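Rhino (Drosophila melanogaster, PDB 5XYV) probably helps to specify germline piRNA clusters, dimerising through a chromoshadow domain that binds the N-terminal domain of Deadlock. Local coordinates at residues Val42-Asn45 and Asp46-Ala50; Leu53-Ile56 and Lys57-Ser61. One frame throughout, in Å; residues are numbered along the deposited sequence.

Contact 1: residues Val42-Asn45 and Asp46-Ala50; sequences VHIN and DIKEA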
# COMPACT_ATOMS: atom_id res chain seq x y z
N VAL B 42 12.84 5.46 7.53
CA VAL B 42 13.48 4.26 7.03
C VAL B 42 13.00 4.06 5.60
O VAL B 42 11.80 4.10 5.36
CB VAL B 42 13.11 3.05 7.90
CG1 VAL B 42 13.30 1.75 7.14
CG2 VAL B 42 13.91 3.10 9.20
N HIS B 43 13.91 3.88 4.66
CA HIS B 43 13.48 3.62 3.28
C HIS B 43 12.77 2.28 3.24
O HIS B 43 13.17 1.37 3.98
CB HIS B 43 14.65 3.65 2.31
CG HIS B 43 14.22 3.62 0.88
ND1 HIS B 43 13.97 2.44 0.20
CD2 HIS B 43 13.96 4.61 0.00
CE1 HIS B 43 13.61 2.72 -1.04
NE2 HIS B 43 13.58 4.03 -1.18
N ILE B 44 11.73 2.15 2.41
CA ILE B 44 10.89 0.95 2.46
C ILE B 44 11.73 -0.26 2.09
O ILE B 44 11.46 -1.37 2.56
CB ILE B 44 9.64 1.02 1.52
CG1 ILE B 44 8.73 -0.19 1.75
CG2 ILE B 44 10.01 1.09 0.04
CD1 ILE B 44 7.43 -0.10 1.06
N ASN B 45 12.75 -0.06 1.26
CA ASN B 45 13.62 -1.17 0.88
C ASN B 45 14.39 -1.73 2.07
O ASN B 45 14.81 -2.88 2.05
CB ASN B 45 14.61 -0.74 -0.20
CG ASN B 45 13.95 -0.53 -1.56
OD1 ASN B 45 12.88 -1.07 -1.83
ND2 ASN B 45 14.59 0.26 -2.41
N ASP B 46 14.57 -0.92 3.11
CA ASP B 46 15.35 -1.36 4.27
C ASP B 46 14.56 -2.29 5.21
O ASP B 46 15.15 -2.94 6.06
CB ASP B 46 15.86 -0.15 5.06
CG ASP B 46 16.93 0.64 4.32
OD1 ASP B 46 17.60 0.07 3.42
OD2 ASP B 46 17.11 1.83 4.66
N ILE B 47 13.25 -2.34 5.05
CA ILE B 47 12.40 -3.14 5.94
C ILE B 47 11.50 -4.15 5.23
O ILE B 47 10.87 -4.96 5.89
CB ILE B 47 11.50 -2.23 6.82
CG1 ILE B 47 10.86 -1.14 5.97
CG2 ILE B 47 12.26 -1.71 8.04
CD1 ILE B 47 9.84 -0.28 6.75
N LYS B 48 11.44 -4.09 3.90
CA LYS B 48 10.66 -5.02 3.08
C LYS B 48 10.77 -6.48 3.50
O LYS B 48 9.75 -7.15 3.71
CB LYS B 48 11.10 -4.94 1.62
CG LYS B 48 10.22 -4.10 0.78
CD LYS B 48 10.83 -3.96 -0.59
CE LYS B 48 10.26 -2.73 -1.21
NZ LYS B 48 9.92 -2.92 -2.64
N GLU B 49 12.00 -6.96 3.61
CA GLU B 49 12.26 -8.38 3.75
C GLU B 49 12.25 -8.84 5.20
O GLU B 49 12.04 -10.02 5.48
CB GLU B 49 13.60 -8.71 3.09
CG GLU B 49 13.67 -8.26 1.63
CD GLU B 49 14.80 -8.92 0.87
OE1 GLU B 49 15.99 -8.69 1.20
OE2 GLU B 49 14.49 -9.71 -0.05
N ALA B 50 12.50 -7.92 6.11
CA ALA B 50 12.45 -8.22 7.54
C ALA B 50 11.04 -8.17 8.08
O ALA B 50 10.68 -8.96 8.96
CB ALA B 50 13.36 -7.24 8.33
O HOH W 1 11.14 -0.08 -3.38
O HOH W 2 14.04 -5.35 3.76
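Ile44 O receives two backbone donors where the chain turns off the end of strand 39-43. Lys48 N comes in almost in line with the carbonyl, 3.0 Å from Ile44 O, although the N-H...O angle is only 135°; Ile47 N reaches the same Ile44 O from above the carbonyl plane at 3.2 Å. One residue earlier, Asp46 N bonds to His43 O at 2.8 Å, and the three bonds together close a compact turn. Next to these bonds, methyl CG1 of Val42 meets Ile47 CG2 at 3.7 Å, the two side chains passing at a slant. Ile47 holds CG1 between its backbone N and carbonyl carbon (chi1 46°), which leaves CG2 beside the N and facing Val42. Asn45 and Lys48 run alongside each other, with Asn45 OD1 3.2 Å from Lys48 CE. Water 1 bridges their ends, donating to Asn45 OD1 and accepting from Lys48 NZ, while water 2 links Asn45 O to Glu49 N.

Second-shell bonds fix the start of the turn. The His43 ring takes the N-H of Asn45 on ND1 at 3.0 Å, from a direction tilted 29° out of the ring plane. Its NE2 bonds to Asp26, and Phe28 packs against the ring edge-to-face. Val42, Ile44 and Ile47 press on strand 26-33.

With ND1 acting as acceptor, the imidazole proton probably sits on NE2, directed at the Asp26 carboxylate. The Lys48 amine has a stronger partner than water 1, a salt bridge to Glu60 of the second subunit, so this turn carries a positive charge into the dimer interface.

Contact 2: residues Leu53-Ile56 and Lys57-Ser61; sequences LQII and KYFES
Ile56 O takes the N-H of Glu60 at 2.9 Å, one of four consecutive i to i+4 bonds that define this piece of alpha-helix. The side chain of Glu60 starts beside the same carbonyl, its CG 3.4 Å from Ile56 O. Beyond CG the chain is extended, and carboxylate atom OE2 ends 3.5 Å from methyl CG2 of Ile56. That carboxylate forms a salt bridge with Lys48 of the second subunit. One position back, Ile55 and Phe59 lie side by side and point the same way. Ile55 sets CG2 opposite its backbone N, and this methyl touches Phe59 CE2 at 3.6 Å; Ile56 CA lies near the ring plane at the edge of Phe59. An alanine in place of Phe59 would probably open a gap beside Ile55 CG2 and remove the ring stack between the two subunits. Near the C-terminal end, Ser61 OG donates to Tyr58 O at 2.6 Å, supplementing the weak backbone bonds there. Tyr58 also touches Thr52 of the Deadlock chain, and Ile56 packs on Ile56 of the second subunit. The helix packs against the sheet: Ile55 and Tyr58 rest on Ile17 of strand 14-23, and Phe59, which serves both the sheet and the dimer, reaches Leu27 of strand 26-33.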
# COMPACT_ATOMS: atom_id res chain seq x y z
N LEU B 53 4.85 -8.56 6.51
CA LEU B 53 3.45 -8.59 6.91
C LEU B 53 3.05 -7.37 7.73
O LEU B 53 1.89 -6.96 7.70
CB LEU B 53 3.11 -9.86 7.69
CG LEU B 53 3.11 -11.18 6.92
CD1 LEU B 53 2.88 -12.32 7.89
CD2 LEU B 53 2.01 -11.16 5.87
N GLN B 54 3.99 -6.80 8.47
CA GLN B 54 3.67 -5.59 9.21
C GLN B 54 3.48 -4.41 8.26
O GLN B 54 2.62 -3.57 8.48
CB GLN B 54 4.76 -5.29 10.25
CG GLN B 54 4.58 -6.08 11.52
CD GLN B 54 5.65 -5.80 12.54
OE1 GLN B 54 5.68 -4.74 13.16
NE2 GLN B 54 6.52 -6.78 12.76
N ILE B 55 4.29 -4.37 7.21
CA ILE B 55 4.19 -3.32 6.20
C ILE B 55 2.88 -3.45 5.40
O ILE B 55 2.22 -2.46 5.14
CB ILE B 55 5.40 -3.36 5.23
CG1 ILE B 55 6.69 -3.08 6.01
CG2 ILE B 55 5.23 -2.35 4.09
CD1 ILE B 55 7.95 -3.31 5.22
N ILE B 56 2.54 -4.68 5.02
CA ILE B 56 1.29 -4.96 4.32
C ILE B 56 0.09 -4.60 5.20
O ILE B 56 -0.90 -4.03 4.71
CB ILE B 56 1.22 -6.44 3.89
CG1 ILE B 56 2.22 -6.70 2.76
CG2 ILE B 56 -0.17 -6.82 3.44
CD1 ILE B 56 2.38 -8.16 2.43
N LYS B 57 0.18 -4.89 6.49
CA LYS B 57 -0.93 -4.57 7.39
C LYS B 57 -1.09 -3.07 7.55
O LYS B 57 -2.20 -2.58 7.69
CB LYS B 57 -0.76 -5.25 8.75
CG LYS B 57 -2.08 -5.84 9.28
CD LYS B 57 -2.03 -6.22 10.76
CE LYS B 57 -0.81 -7.08 11.10
NZ LYS B 57 -0.80 -8.39 10.38
N TYR B 58 0.02 -2.34 7.52
CA TYR B 58 -0.04 -0.89 7.56
C TYR B 58 -0.75 -0.34 6.33
O TYR B 58 -1.56 0.56 6.44
CB TYR B 58 1.36 -0.26 7.67
CG TYR B 58 1.34 1.24 7.42
CD1 TYR B 58 0.94 2.11 8.42
CD2 TYR B 58 1.69 1.77 6.19
CE1 TYR B 58 0.89 3.47 8.20
CE2 TYR B 58 1.64 3.12 5.96
CZ TYR B 58 1.25 3.98 6.97
OH TYR B 58 1.21 5.33 6.75
N PHE B 59 -0.40 -0.86 5.16
CA PHE B 59 -1.08 -0.43 3.94
C PHE B 59 -2.58 -0.77 3.97
O PHE B 59 -3.40 0.01 3.51
CB PHE B 59 -0.42 -1.04 2.70
CG PHE B 59 0.84 -0.37 2.30
CD1 PHE B 59 0.85 1.00 2.01
CD2 PHE B 59 2.03 -1.08 2.20
CE1 PHE B 59 2.03 1.65 1.64
CE2 PHE B 59 3.22 -0.45 1.81
CZ PHE B 59 3.21 0.92 1.54
N GLU B 60 -2.93 -1.93 4.54
CA GLU B 60 -4.33 -2.33 4.67
C GLU B 60 -5.11 -1.34 5.54
O GLU B 60 -6.30 -1.15 5.32
CB GLU B 60 -4.45 -3.74 5.27
CG GLU B 60 -4.19 -4.88 4.31
CD GLU B 60 -4.31 -6.25 4.99
OE1 GLU B 60 -5.44 -6.64 5.37
OE2 GLU B 60 -3.27 -6.94 5.16
N SER B 61 -4.45 -0.72 6.51
CA SER B 61 -5.12 0.18 7.45
C SER B 61 -5.45 1.52 6.80
O SER B 61 -6.32 2.26 7.27
CB SER B 61 -4.24 0.42 8.69
OG SER B 61 -3.11 1.23 8.37

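Contact 1 precedes contact 2 along the chain, with their centres about 13 Å apart. The first forms where strand 39-43, an outer strand of the three-stranded antiparallel sheet, gives way to a loop; the second lies in the following helix 52-61. They meet directly where Ile55 CD1 packs against Ile47 O at 3.4 Å, and Ile44 CD1 comes within 4.3 Å of Phe59 CE2, so apolar side chains of the turn and helix also meet. Both touch the second subunit, so turn and helix contribute to the same dimer interface. This arrangement matches the chromoshadow fold, in which the C-terminal helix supports dimerisation.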